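Local coordinates for 3-oxoacyl-[acyl-carrier protein] synthase (Thermus thermophilus, PDB 1UB7) that probably catalyses the first condensation of fatty acid synthesis, joining an acetyl group from acetyl-CoA to malonyl-ACP to give 3-oxobutanoyl-ACP, at residues A[56-61]-A[67-72]; A[48-53]-A[77-82]; A[115-120]-A[162-167]. All blocks are in the same frame, centred on the assembly; numbering follows the deposited sequence.

Overall arrangement
Contact 3 lays helix 112-125 on strand 158-165 of the five-stranded sheet; contacts 1 and 2 join helix 50-64 to the chain before and after strand 72-78. The centres of contacts 1 and 2 are about 16 Å apart, and a salt bridge joins them, Lys56 NZ to Glu48 OE2 at 3.1 Å. Contact 3 is centred about 14 Å from contact 1, where Leu61 CD1 lies 3.9 Å from Ala162 CA, and about 19 Å from contact 2, where Ala78 CB and Ala116 CB are 4.3 Å apart. Contact 1 is remote from the active site. In contact 2 the Thr81 side chain is about 11 Å from that of Asn276, and in contact 3 that of Leu117 about 12 Å from that of His246, both predicted active-site residues.

Contact 1. Residues A[56-61]-A[67-72]; sequences KAVEDL and GALEGV
Val58 CG1 (chi1 -180°) and Leu61 CG, which carries the touching CD2 (chi1 -177°), are both anti to the backbone N. Leu61 points at the loop 67-72, while Val58 points past it and makes contact through CG1. Leu69 answers with CG beside its own backbone N (chi1 -60°), and this brings its two methyls to the helix although its CB does not head there. The touching is methyl against methyl. Leu61 CD2 comes to 3.7 Å from Ala68 CB, Val58 CG1 meets Leu69 CD1 at 4.0 Å with the two side chains slanting across one another, and Leu61 CD2 reaches Leu69 CD2 only at 4.5 Å. No hydrogen bond crosses; the closest CA pair, Leu61 and Ala68, is 7.8 Å apart, so side chains alone span the gap. On the loop side, a type I turn from Gly67 to Glu70 runs into a type II turn from Leu69 to Val72, and the two overlap at Leu69 and Glu70. The contact thus closes the connection from helix 50-64 to strand 72-78. Leu61 also packs on strands 3-10, 131-138 and 158-165, Val58 reaches strand 131-138, and Phe97 in the loop after helix 89-96 touches both Val58 and Leu69.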
ATOM      1  N   LYS A  56       1.953   2.069 -19.474  1.00 39.84           N
ATOM      2  CA  LYS A  56       3.050   2.189 -20.423  1.00 38.88           C
ATOM      3  C   LYS A  56       4.317   1.462 -19.990  1.00 32.76           C
ATOM      4  O   LYS A  56       5.033   0.909 -20.824  1.00 36.12           O
ATOM      5  CB  LYS A  56       3.339   3.668 -20.719  1.00 42.26           C
ATOM      6  CG  LYS A  56       2.461   4.215 -21.843  1.00 44.24           C
ATOM      7  CD  LYS A  56       1.923   5.591 -21.531  1.00 49.13           C
ATOM      8  CE  LYS A  56       0.816   5.996 -22.507  1.00 49.33           C
ATOM      9  NZ  LYS A  56       0.224   7.322 -22.119  1.00 47.07           N
ATOM     10  N   ALA A  57       4.602   1.439 -18.697  1.00 32.33           N
ATOM     11  CA  ALA A  57       5.798   0.741 -18.238  1.00 27.52           C
ATOM     12  C   ALA A  57       5.603  -0.754 -18.435  1.00 26.63           C
ATOM     13  O   ALA A  57       6.528  -1.457 -18.820  1.00 33.87           O
ATOM     14  CB  ALA A  57       6.066   1.044 -16.771  1.00 28.27           C
ATOM     15  N   VAL A  58       4.397  -1.255 -18.184  1.00 30.38           N
ATOM     16  CA  VAL A  58       4.178  -2.682 -18.362  1.00 32.95           C
ATOM     17  C   VAL A  58       4.205  -3.056 -19.858  1.00 35.84           C
ATOM     18  O   VAL A  58       4.695  -4.136 -20.220  1.00 35.28           O
ATOM     19  CB  VAL A  58       2.858  -3.156 -17.705  1.00 32.32           C
ATOM     20  CG1 VAL A  58       2.695  -4.663 -17.921  1.00 32.49           C
ATOM     21  CG2 VAL A  58       2.886  -2.862 -16.213  1.00 20.39           C
ATOM     22  N   GLU A  59       3.692  -2.178 -20.724  1.00 31.43           N
ATOM     23  CA  GLU A  59       3.732  -2.454 -22.170  1.00 33.57           C
ATOM     24  C   GLU A  59       5.182  -2.600 -22.623  1.00 30.59           C
ATOM     25  O   GLU A  59       5.512  -3.466 -23.432  1.00 34.07           O
ATOM     26  CB  GLU A  59       3.064  -1.333 -22.972  1.00 26.04           C
ATOM     27  CG  GLU A  59       1.562  -1.396 -22.942  1.00 23.82           C
ATOM     28  CD  GLU A  59       0.914  -0.104 -23.383  1.00 30.78           C
ATOM     29  OE1 GLU A  59       1.650   0.857 -23.691  1.00 36.48           O
ATOM     30  OE2 GLU A  59      -0.337  -0.046 -23.414  1.00 35.79           O
ATOM     31  N   ASP A  60       6.054  -1.750 -22.094  1.00 30.38           N
ATOM     32  CA  ASP A  60       7.447  -1.814 -22.463  1.00 27.57           C
ATOM     33  C   ASP A  60       7.995  -3.170 -21.996  1.00 28.58           C
ATOM     34  O   ASP A  60       8.752  -3.826 -22.713  1.00 32.14           O
ATOM     35  CB  ASP A  60       8.219  -0.649 -21.816  1.00 29.34           C
ATOM     36  CG  ASP A  60       9.682  -0.643 -22.213  1.00 30.88           C
ATOM     37  OD1 ASP A  60       9.970  -0.630 -23.438  1.00 30.02           O
ATOM     38  OD2 ASP A  60      10.544  -0.664 -21.309  1.00 31.24           O
ATOM     39  N   LEU A  61       7.610  -3.575 -20.789  1.00 28.70           N
ATOM     40  CA  LEU A  61       8.020  -4.863 -20.217  1.00 29.54           C
ATOM     41  C   LEU A  61       7.593  -5.982 -21.177  1.00 29.31           C
ATOM     42  O   LEU A  61       8.352  -6.907 -21.457  1.00 32.10           O
ATOM     43  CB  LEU A  61       7.354  -5.056 -18.837  1.00 27.19           C
ATOM     44  CG  LEU A  61       7.718  -6.318 -18.036  1.00 39.18           C
ATOM     45  CD1 LEU A  61       7.576  -6.030 -16.541  1.00 27.47           C
ATOM     46  CD2 LEU A  61       6.830  -7.508 -18.455  1.00 19.40           C
ATOM     47  N   GLY A  67       4.914 -12.456 -23.353  1.00 39.02           N
ATOM     48  CA  GLY A  67       4.306 -13.484 -22.524  1.00 41.57           C
ATOM     49  C   GLY A  67       4.718 -13.483 -21.063  1.00 40.46           C
ATOM     50  O   GLY A  67       4.433 -14.437 -20.332  1.00 42.15           O
ATOM     51  N   ALA A  68       5.371 -12.410 -20.626  1.00 35.34           N
ATOM     52  CA  ALA A  68       5.850 -12.319 -19.249  1.00 36.87           C
ATOM     53  C   ALA A  68       4.778 -12.264 -18.156  1.00 33.86           C
ATOM     54  O   ALA A  68       5.041 -12.668 -17.023  1.00 35.09           O
ATOM     55  CB  ALA A  68       6.799 -11.127 -19.104  1.00 31.65           C
ATOM     56  N   LEU A  69       3.579 -11.778 -18.474  1.00 34.88           N
ATOM     57  CA  LEU A  69       2.544 -11.680 -17.449  1.00 29.82           C
ATOM     58  C   LEU A  69       1.859 -13.005 -17.201  1.00 38.86           C
ATOM     59  O   LEU A  69       0.967 -13.116 -16.360  1.00 41.18           O
ATOM     60  CB  LEU A  69       1.515 -10.624 -17.813  1.00 19.84           C
ATOM     61  CG  LEU A  69       2.049  -9.201 -17.974  1.00 28.28           C
ATOM     62  CD1 LEU A  69       0.881  -8.239 -18.100  1.00 27.47           C
ATOM     63  CD2 LEU A  69       2.903  -8.836 -16.786  1.00 28.12           C
ATOM     64  N   GLU A  70       2.291 -14.017 -17.934  1.00 43.26           N
ATOM     65  CA  GLU A  70       1.726 -15.339 -17.778  1.00 45.38           C
ATOM     66  C   GLU A  70       2.146 -15.861 -16.411  1.00 39.86           C
ATOM     67  O   GLU A  70       3.337 -15.886 -16.087  1.00 39.87           O
ATOM     68  CB  GLU A  70       2.255 -16.257 -18.876  1.00 41.17           C
ATOM     69  CG  GLU A  70       1.657 -17.642 -18.863  1.00 49.22           C
ATOM     70  CD  GLU A  70       2.260 -18.525 -19.929  1.00 60.32           C
ATOM     71  OE1 GLU A  70       2.751 -17.964 -20.944  1.00 64.40           O
ATOM     72  OE2 GLU A  70       2.234 -19.769 -19.757  1.00 54.65           O
ATOM     73  N   GLY A  71       1.167 -16.265 -15.609  1.00 40.12           N
ATOM     74  CA  GLY A  71       1.470 -16.796 -14.293  1.00 33.98           C
ATOM     75  C   GLY A  71       1.491 -15.743 -13.202  1.00 43.26           C
ATOM     76  O   GLY A  71       1.730 -16.059 -12.030  1.00 42.09           O
ATOM     77  N   VAL A  72       1.243 -14.492 -13.579  1.00 34.23           N
ATOM     78  CA  VAL A  72       1.236 -13.408 -12.616  1.00 35.37           C
ATOM     79  C   VAL A  72      -0.069 -13.393 -11.813  1.00 38.23           C
ATOM     80  O   VAL A  72      -1.144 -13.183 -12.375  1.00 37.72           O
ATOM     81  CB  VAL A  72       1.448 -12.055 -13.334  1.00 35.73           C
ATOM     82  CG1 VAL A  72       0.956 -10.890 -12.458  1.00 32.14           C
ATOM     83  CG2 VAL A  72       2.922 -11.895 -13.660  1.00 27.34           C
TER

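Contact 2. Residues A[48-53]-A[77-82]; sequences EYTSDL and VATNTP
Thr50, the first residue of helix 50-64, approaches the chain that follows strand 72-78, its CA 6.1 Å from that of Pro82, with Tyr49 as the N-cap. Its CB points at the other segment, and the two branches divide the work. OG1, lying beside the backbone N, donates to Thr81 O at 2.7 Å. The donor stands above the carbonyl plane, 40° out of it, with a C=O...donor angle of 137°, so it does not follow a lone pair. The methyl CG2 turns instead to Thr79, resting 3.6 Å from its OG1. A water adds a second path between the segments: it accepts from Thr50 N at 3.1 Å and donates only weakly to Thr81 O.

In this part of the thiolase-like fold Thr79 forms an ST turn, its OG1 accepting from Thr81 N at 3.1 Å with a nearly straight N-H...O angle of 167°. The same hydroxyl is hydrogen-bonded to Ala137 O, and Thr81 OG1 to Glu138 OE1, so both threonines are tied to the neighbouring strand 131-138 and its end. The chain beyond strand 72-78 and the start of helix 50-64 also meet the second subunit: Thr81 packs on Val193 and Asn80 on Phe86 of that subunit, while Asp52 OD2, which accepts from Tyr49 N, forms a salt bridge with its Arg196.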
ATOM      1  N   GLU A  48      -2.485  12.483 -18.842  1.00 51.59           N
ATOM      2  CA  GLU A  48      -1.730  11.254 -18.633  1.00 45.87           C
ATOM      3  C   GLU A  48      -1.434  11.142 -17.146  1.00 44.98           C
ATOM      4  O   GLU A  48      -0.685  11.948 -16.607  1.00 47.32           O
ATOM      5  CB  GLU A  48      -0.426  11.306 -19.427  1.00 46.88           C
ATOM      6  CG  GLU A  48       0.483  10.110 -19.243  1.00 51.91           C
ATOM      7  CD  GLU A  48       1.751  10.203 -20.092  1.00 53.98           C
ATOM      8  OE1 GLU A  48       2.318  11.311 -20.184  1.00 59.18           O
ATOM      9  OE2 GLU A  48       2.190   9.170 -20.652  1.00 49.42           O
ATOM     10  N   TYR A  49      -2.021  10.152 -16.478  1.00 43.20           N
ATOM     11  CA  TYR A  49      -1.809   9.991 -15.037  1.00 40.63           C
ATOM     12  C   TYR A  49      -0.980   8.797 -14.602  1.00 35.67           C
ATOM     13  O   TYR A  49      -0.513   8.008 -15.430  1.00 35.95           O
ATOM     14  CB  TYR A  49      -3.147   9.981 -14.316  1.00 42.51           C
ATOM     15  CG  TYR A  49      -3.859  11.297 -14.467  1.00 52.03           C
ATOM     16  CD1 TYR A  49      -4.635  11.569 -15.595  1.00 55.45           C
ATOM     17  CD2 TYR A  49      -3.689  12.307 -13.522  1.00 58.99           C
ATOM     18  CE1 TYR A  49      -5.223  12.820 -15.781  1.00 60.73           C
ATOM     19  CE2 TYR A  49      -4.270  13.561 -13.699  1.00 66.52           C
ATOM     20  CZ  TYR A  49      -5.034  13.809 -14.828  1.00 64.50           C
ATOM     21  OH  TYR A  49      -5.611  15.046 -14.992  1.00 69.12           O
ATOM     22  N   THR A  50      -0.794   8.669 -13.292  1.00 31.36           N
ATOM     23  CA  THR A  50       0.010   7.572 -12.752  1.00 38.45           C
ATOM     24  C   THR A  50      -0.331   6.192 -13.313  1.00 36.48           C
ATOM     25  O   THR A  50       0.572   5.404 -13.614  1.00 32.77           O
ATOM     26  CB  THR A  50      -0.068   7.523 -11.229  1.00 39.84           C
ATOM     27  OG1 THR A  50       0.622   8.659 -10.691  1.00 38.19           O
ATOM     28  CG2 THR A  50       0.563   6.230 -10.702  1.00 34.09           C
ATOM     29  N   SER A  51      -1.622   5.909 -13.465  1.00 29.57           N
ATOM     30  CA  SER A  51      -2.040   4.628 -14.013  1.00 38.91           C
ATOM     31  C   SER A  51      -1.543   4.485 -15.454  1.00 39.15           C
ATOM     32  O   SER A  51      -1.130   3.397 -15.879  1.00 37.76           O
ATOM     33  CB  SER A  51      -3.568   4.496 -13.950  1.00 37.85           C
ATOM     34  OG  SER A  51      -4.199   5.596 -14.562  1.00 38.08           O
ATOM     35  N   ASP A  52      -1.557   5.586 -16.198  1.00 39.19           N
ATOM     36  CA  ASP A  52      -1.091   5.549 -17.587  1.00 41.93           C
ATOM     37  C   ASP A  52       0.401   5.279 -17.629  1.00 38.21           C
ATOM     38  O   ASP A  52       0.880   4.494 -18.452  1.00 39.52           O
ATOM     39  CB  ASP A  52      -1.389   6.868 -18.286  1.00 37.49           C
ATOM     40  CG  ASP A  52      -2.847   7.214 -18.237  1.00 43.80           C
ATOM     41  OD1 ASP A  52      -3.641   6.525 -18.918  1.00 37.21           O
ATOM     42  OD2 ASP A  52      -3.196   8.163 -17.502  1.00 42.50           O
ATOM     43  N   LEU A  53       1.139   5.935 -16.740  1.00 32.47           N
ATOM     44  CA  LEU A  53       2.566   5.718 -16.704  1.00 34.52           C
ATOM     45  C   LEU A  53       2.778   4.245 -16.364  1.00 34.15           C
ATOM     46  O   LEU A  53       3.666   3.602 -16.923  1.00 33.70           O
ATOM     47  CB  LEU A  53       3.219   6.612 -15.653  1.00 36.59           C
ATOM     48  CG  LEU A  53       2.906   8.115 -15.727  1.00 43.95           C
ATOM     49  CD1 LEU A  53       3.655   8.839 -14.606  1.00 33.91           C
ATOM     50  CD2 LEU A  53       3.313   8.672 -17.092  1.00 34.49           C
ATOM     51  N   VAL A  77       1.382  -1.838  -6.977  1.00 26.14           N
ATOM     52  CA  VAL A  77       1.855  -0.584  -7.555  1.00 26.76           C
ATOM     53  C   VAL A  77       2.443   0.299  -6.454  1.00 27.30           C
ATOM     54  O   VAL A  77       1.730   0.769  -5.566  1.00 28.18           O
ATOM     55  CB  VAL A  77       0.721   0.198  -8.262  1.00 27.23           C
ATOM     56  CG1 VAL A  77       1.175   1.625  -8.555  1.00 27.46           C
ATOM     57  CG2 VAL A  77       0.339  -0.500  -9.584  1.00 24.82           C
ATOM     58  N   ALA A  78       3.749   0.500  -6.479  1.00 20.98           N
ATOM     59  CA  ALA A  78       4.355   1.372  -5.484  1.00 25.98           C
ATOM     60  C   ALA A  78       4.241   2.771  -6.062  1.00 30.40           C
ATOM     61  O   ALA A  78       4.814   3.063  -7.117  1.00 34.59           O
ATOM     62  CB  ALA A  78       5.803   1.009  -5.263  1.00 19.73           C
ATOM     63  N   THR A  79       3.469   3.615  -5.394  1.00 34.23           N
ATOM     64  CA  THR A  79       3.270   4.985  -5.843  1.00 34.66           C
ATOM     65  C   THR A  79       2.893   5.846  -4.657  1.00 37.35           C
ATOM     66  O   THR A  79       2.565   5.330  -3.588  1.00 42.05           O
ATOM     67  CB  THR A  79       2.126   5.076  -6.886  1.00 40.85           C
ATOM     68  OG1 THR A  79       2.046   6.418  -7.398  1.00 29.12           O
ATOM     69  CG2 THR A  79       0.776   4.686  -6.250  1.00 29.36           C
ATOM     70  N   ASN A  80       2.944   7.158  -4.852  1.00 39.22           N
ATOM     71  CA  ASN A  80       2.563   8.111  -3.811  1.00 38.12           C
ATOM     72  C   ASN A  80       1.637   9.147  -4.442  1.00 37.17           C
ATOM     73  O   ASN A  80       1.247  10.130  -3.811  1.00 37.44           O
ATOM     74  CB  ASN A  80       3.806   8.770  -3.208  1.00 43.44           C
ATOM     75  CG  ASN A  80       4.681   7.778  -2.446  1.00 46.53           C
ATOM     76  OD1 ASN A  80       4.374   7.391  -1.311  1.00 55.25           O
ATOM     77  ND2 ASN A  80       5.769   7.353  -3.074  1.00 40.41           N
ATOM     78  N   THR A  81       1.294   8.918  -5.710  1.00 34.70           N
ATOM     79  CA  THR A  81       0.387   9.795  -6.429  1.00 34.80           C
ATOM     80  C   THR A  81      -0.640   8.964  -7.198  1.00 39.22           C
ATOM     81  O   THR A  81      -0.799   9.135  -8.401  1.00 38.19           O
ATOM     82  CB  THR A  81       1.132  10.744  -7.434  1.00 37.17           C
ATOM     83  OG1 THR A  81       1.908   9.976  -8.361  1.00 33.62           O
ATOM     84  CG2 THR A  81       2.051  11.717  -6.677  1.00 32.87           C
ATOM     85  N   PRO A  82      -1.370   8.068  -6.505  1.00 38.21           N
ATOM     86  CA  PRO A  82      -2.367   7.244  -7.197  1.00 39.66           C
ATOM     87  C   PRO A  82      -3.509   8.087  -7.787  1.00 43.94           C
ATOM     88  O   PRO A  82      -3.835   9.166  -7.273  1.00 43.23           O
ATOM     89  CB  PRO A  82      -2.843   6.296  -6.101  1.00 35.53           C
ATOM     90  CG  PRO A  82      -2.799   7.178  -4.888  1.00 37.36           C
ATOM     91  CD  PRO A  82      -1.472   7.892  -5.042  1.00 37.12           C
TER
HETATM   92  O   HOH W   1      -2.542   9.997 -11.110  1.00 48.88           O

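Contact 3. Residues A[115-120]-A[162-167]; sequences YALAQA and AVVGKV
No flat group enters the meeting of Leu117 and Ala120 with Val164, which is built from aliphatic carbons alone. The planar groups of the helix lie elsewhere: the Tyr115 ring packs among Leu178, Thr311 and Ala313 and against Tyr104 of the second subunit, and the Gln119 amide hydrogen-bonds through OE1 to Tyr104 OH of that subunit. Neither side chain touches segment 162-167.

Val164 is touched by both helix residues. With CG1 anti to the backbone N (chi1 175°), its CG2 takes the position beside that N, where it touches both Leu117 CD2 and Ala120 CB, 3.9 Å from each. Ala120 CB also lies 3.9 Å from Val164 CB and 4.1 Å from Val164 CG1, and so sits over the branched end as a whole. The Leu117 side chain runs at about a right angle to that of Val164 and touches with one methyl. A CA separation of 6.4 Å between Ala120 and Val164 shows how close the small alanine lets helix and strand come.

Strand alternation puts Ala162 and Val164 toward the helix and Val163 away from it. On its other sides the helix meets the second sheet, where Leu117 touches Phe173 and Ala118 touches Phe176, in keeping with the layered thiolase fold, in which this helix is buried between two sheets.

With no hydrogen bond or charge crossing, the three buried residues are held together by dispersion and the exclusion of water, so this part of the helix-strand packing probably depends on fit rather than on polar pairing.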
ATOM      1  N   TYR A 115      10.462  -1.738  -1.549  1.00 25.12           N
ATOM      2  CA  TYR A 115       9.535  -2.277  -0.558  1.00 24.67           C
ATOM      3  C   TYR A 115       8.650  -3.297  -1.299  1.00 27.22           C
ATOM      4  O   TYR A 115       8.442  -4.419  -0.833  1.00 24.66           O
ATOM      5  CB  TYR A 115       8.664  -1.152   0.004  1.00 28.55           C
ATOM      6  CG  TYR A 115       9.097  -0.653   1.354  1.00 35.12           C
ATOM      7  CD1 TYR A 115      10.409  -0.214   1.574  1.00 34.45           C
ATOM      8  CD2 TYR A 115       8.209  -0.646   2.432  1.00 28.30           C
ATOM      9  CE1 TYR A 115      10.822   0.216   2.836  1.00 34.13           C
ATOM     10  CE2 TYR A 115       8.613  -0.217   3.701  1.00 37.10           C
ATOM     11  CZ  TYR A 115       9.921   0.213   3.892  1.00 33.65           C
ATOM     12  OH  TYR A 115      10.318   0.660   5.124  1.00 38.47           O
ATOM     13  N   ALA A 116       8.153  -2.910  -2.475  1.00 24.98           N
ATOM     14  CA  ALA A 116       7.304  -3.810  -3.268  1.00 30.64           C
ATOM     15  C   ALA A 116       8.041  -5.078  -3.716  1.00 33.13           C
ATOM     16  O   ALA A 116       7.443  -6.153  -3.819  1.00 26.39           O
ATOM     17  CB  ALA A 116       6.754  -3.079  -4.492  1.00 26.51           C
ATOM     18  N   LEU A 117       9.335  -4.948  -3.999  1.00 29.99           N
ATOM     19  CA  LEU A 117      10.120  -6.093  -4.438  1.00 34.07           C
ATOM     20  C   LEU A 117      10.227  -7.072  -3.283  1.00 34.04           C
ATOM     21  O   LEU A 117      10.103  -8.283  -3.476  1.00 34.32           O
ATOM     22  CB  LEU A 117      11.530  -5.660  -4.908  1.00 32.77           C
ATOM     23  CG  LEU A 117      11.630  -4.824  -6.201  1.00 38.49           C
ATOM     24  CD1 LEU A 117      13.074  -4.409  -6.449  1.00 29.20           C
ATOM     25  CD2 LEU A 117      11.104  -5.634  -7.391  1.00 29.12           C
ATOM     26  N   ALA A 118      10.447  -6.538  -2.082  1.00 31.51           N
ATOM     27  CA  ALA A 118      10.565  -7.372  -0.897  1.00 29.94           C
ATOM     28  C   ALA A 118       9.227  -8.059  -0.659  1.00 30.15           C
ATOM     29  O   ALA A 118       9.169  -9.271  -0.413  1.00 29.74           O
ATOM     30  CB  ALA A 118      10.952  -6.528   0.307  1.00 33.00           C
ATOM     31  N   GLN A 119       8.146  -7.293  -0.748  1.00 30.07           N
ATOM     32  CA  GLN A 119       6.819  -7.875  -0.557  1.00 33.00           C
ATOM     33  C   GLN A 119       6.512  -8.936  -1.617  1.00 30.99           C
ATOM     34  O   GLN A 119       5.890  -9.968  -1.323  1.00 29.69           O
ATOM     35  CB  GLN A 119       5.741  -6.788  -0.589  1.00 31.88           C
ATOM     36  CG  GLN A 119       5.279  -6.343   0.789  1.00 52.85           C
ATOM     37  CD  GLN A 119       4.518  -7.432   1.566  1.00 63.10           C
ATOM     38  OE1 GLN A 119       4.288  -7.277   2.759  1.00 70.43           O
ATOM     39  NE2 GLN A 119       4.118  -8.521   0.889  1.00 48.54           N
ATOM     40  N   ALA A 120       6.948  -8.675  -2.847  1.00 27.07           N
ATOM     41  CA  ALA A 120       6.729  -9.606  -3.940  1.00 24.30           C
ATOM     42  C   ALA A 120       7.491 -10.882  -3.648  1.00 25.48           C
ATOM     43  O   ALA A 120       6.961 -11.990  -3.809  1.00 28.54           O
ATOM     44  CB  ALA A 120       7.195  -9.012  -5.221  1.00 22.55           C
ATOM     45  N   ALA A 162       8.562  -4.682 -12.980  1.00 29.74           N
ATOM     46  CA  ALA A 162       9.326  -5.901 -13.050  1.00 31.56           C
ATOM     47  C   ALA A 162       8.427  -7.043 -12.625  1.00 31.15           C
ATOM     48  O   ALA A 162       7.463  -6.852 -11.884  1.00 29.67           O
ATOM     49  CB  ALA A 162      10.532  -5.808 -12.132  1.00 28.44           C
ATOM     50  N   VAL A 163       8.727  -8.232 -13.104  1.00 31.59           N
ATOM     51  CA  VAL A 163       7.939  -9.373 -12.693  1.00 32.86           C
ATOM     52  C   VAL A 163       8.841 -10.137 -11.755  1.00 34.21           C
ATOM     53  O   VAL A 163       9.982 -10.435 -12.105  1.00 32.13           O
ATOM     54  CB  VAL A 163       7.568 -10.270 -13.880  1.00 32.15           C
ATOM     55  CG1 VAL A 163       7.023 -11.602 -13.376  1.00 33.32           C
ATOM     56  CG2 VAL A 163       6.536  -9.574 -14.737  1.00 27.29           C
ATOM     57  N   VAL A 164       8.358 -10.422 -10.551  1.00 28.64           N
ATOM     58  CA  VAL A 164       9.168 -11.183  -9.611  1.00 29.19           C
ATOM     59  C   VAL A 164       8.659 -12.628  -9.591  1.00 33.86           C
ATOM     60  O   VAL A 164       7.447 -12.872  -9.523  1.00 40.51           O
ATOM     61  CB  VAL A 164       9.106 -10.561  -8.189  1.00 26.67           C
ATOM     62  CG1 VAL A 164       9.848 -11.429  -7.208  1.00 22.53           C
ATOM     63  CG2 VAL A 164       9.715  -9.164  -8.214  1.00 31.14           C
ATOM     64  N   GLY A 165       9.585 -13.578  -9.677  1.00 32.15           N
ATOM     65  CA  GLY A 165       9.210 -14.985  -9.666  1.00 35.64           C
ATOM     66  C   GLY A 165      10.370 -15.912  -9.331  1.00 36.44           C
ATOM     67  O   GLY A 165      11.488 -15.451  -9.080  1.00 34.16           O
ATOM     68  N   LYS A 166      10.116 -17.220  -9.312  1.00 35.27           N
ATOM     69  CA  LYS A 166      11.182 -18.176  -9.010  1.00 41.75           C
ATOM     70  C   LYS A 166      12.250 -18.127 -10.094  1.00 36.37           C
ATOM     71  O   LYS A 166      11.927 -18.116 -11.280  1.00 36.41           O
ATOM     72  CB  LYS A 166      10.633 -19.607  -8.932  1.00 43.20           C
ATOM     73  CG  LYS A 166       9.673 -19.875  -7.767  1.00 59.68           C
ATOM     74  CD  LYS A 166      10.381 -20.025  -6.417  1.00 60.07           C
ATOM     75  CE  LYS A 166       9.402 -20.514  -5.350  1.00 65.20           C
ATOM     76  NZ  LYS A 166      10.058 -20.879  -4.059  1.00 64.35           N
ATOM     77  N   VAL A 167      13.518 -18.076  -9.689  1.00 41.99           N
ATOM     78  CA  VAL A 167      14.627 -18.073 -10.646  1.00 41.00           C
ATOM     79  C   VAL A 167      15.558 -19.255 -10.357  1.00 48.18           C
ATOM     80  O   VAL A 167      15.506 -19.861  -9.279  1.00 45.17           O
ATOM     81  CB  VAL A 167      15.452 -16.762 -10.601  1.00 34.94           C
ATOM     82  CG1 VAL A 167      14.648 -15.631 -11.188  1.00 31.38           C
ATOM     83  CG2 VAL A 167      15.871 -16.442  -9.178  1.00 32.48           C
TER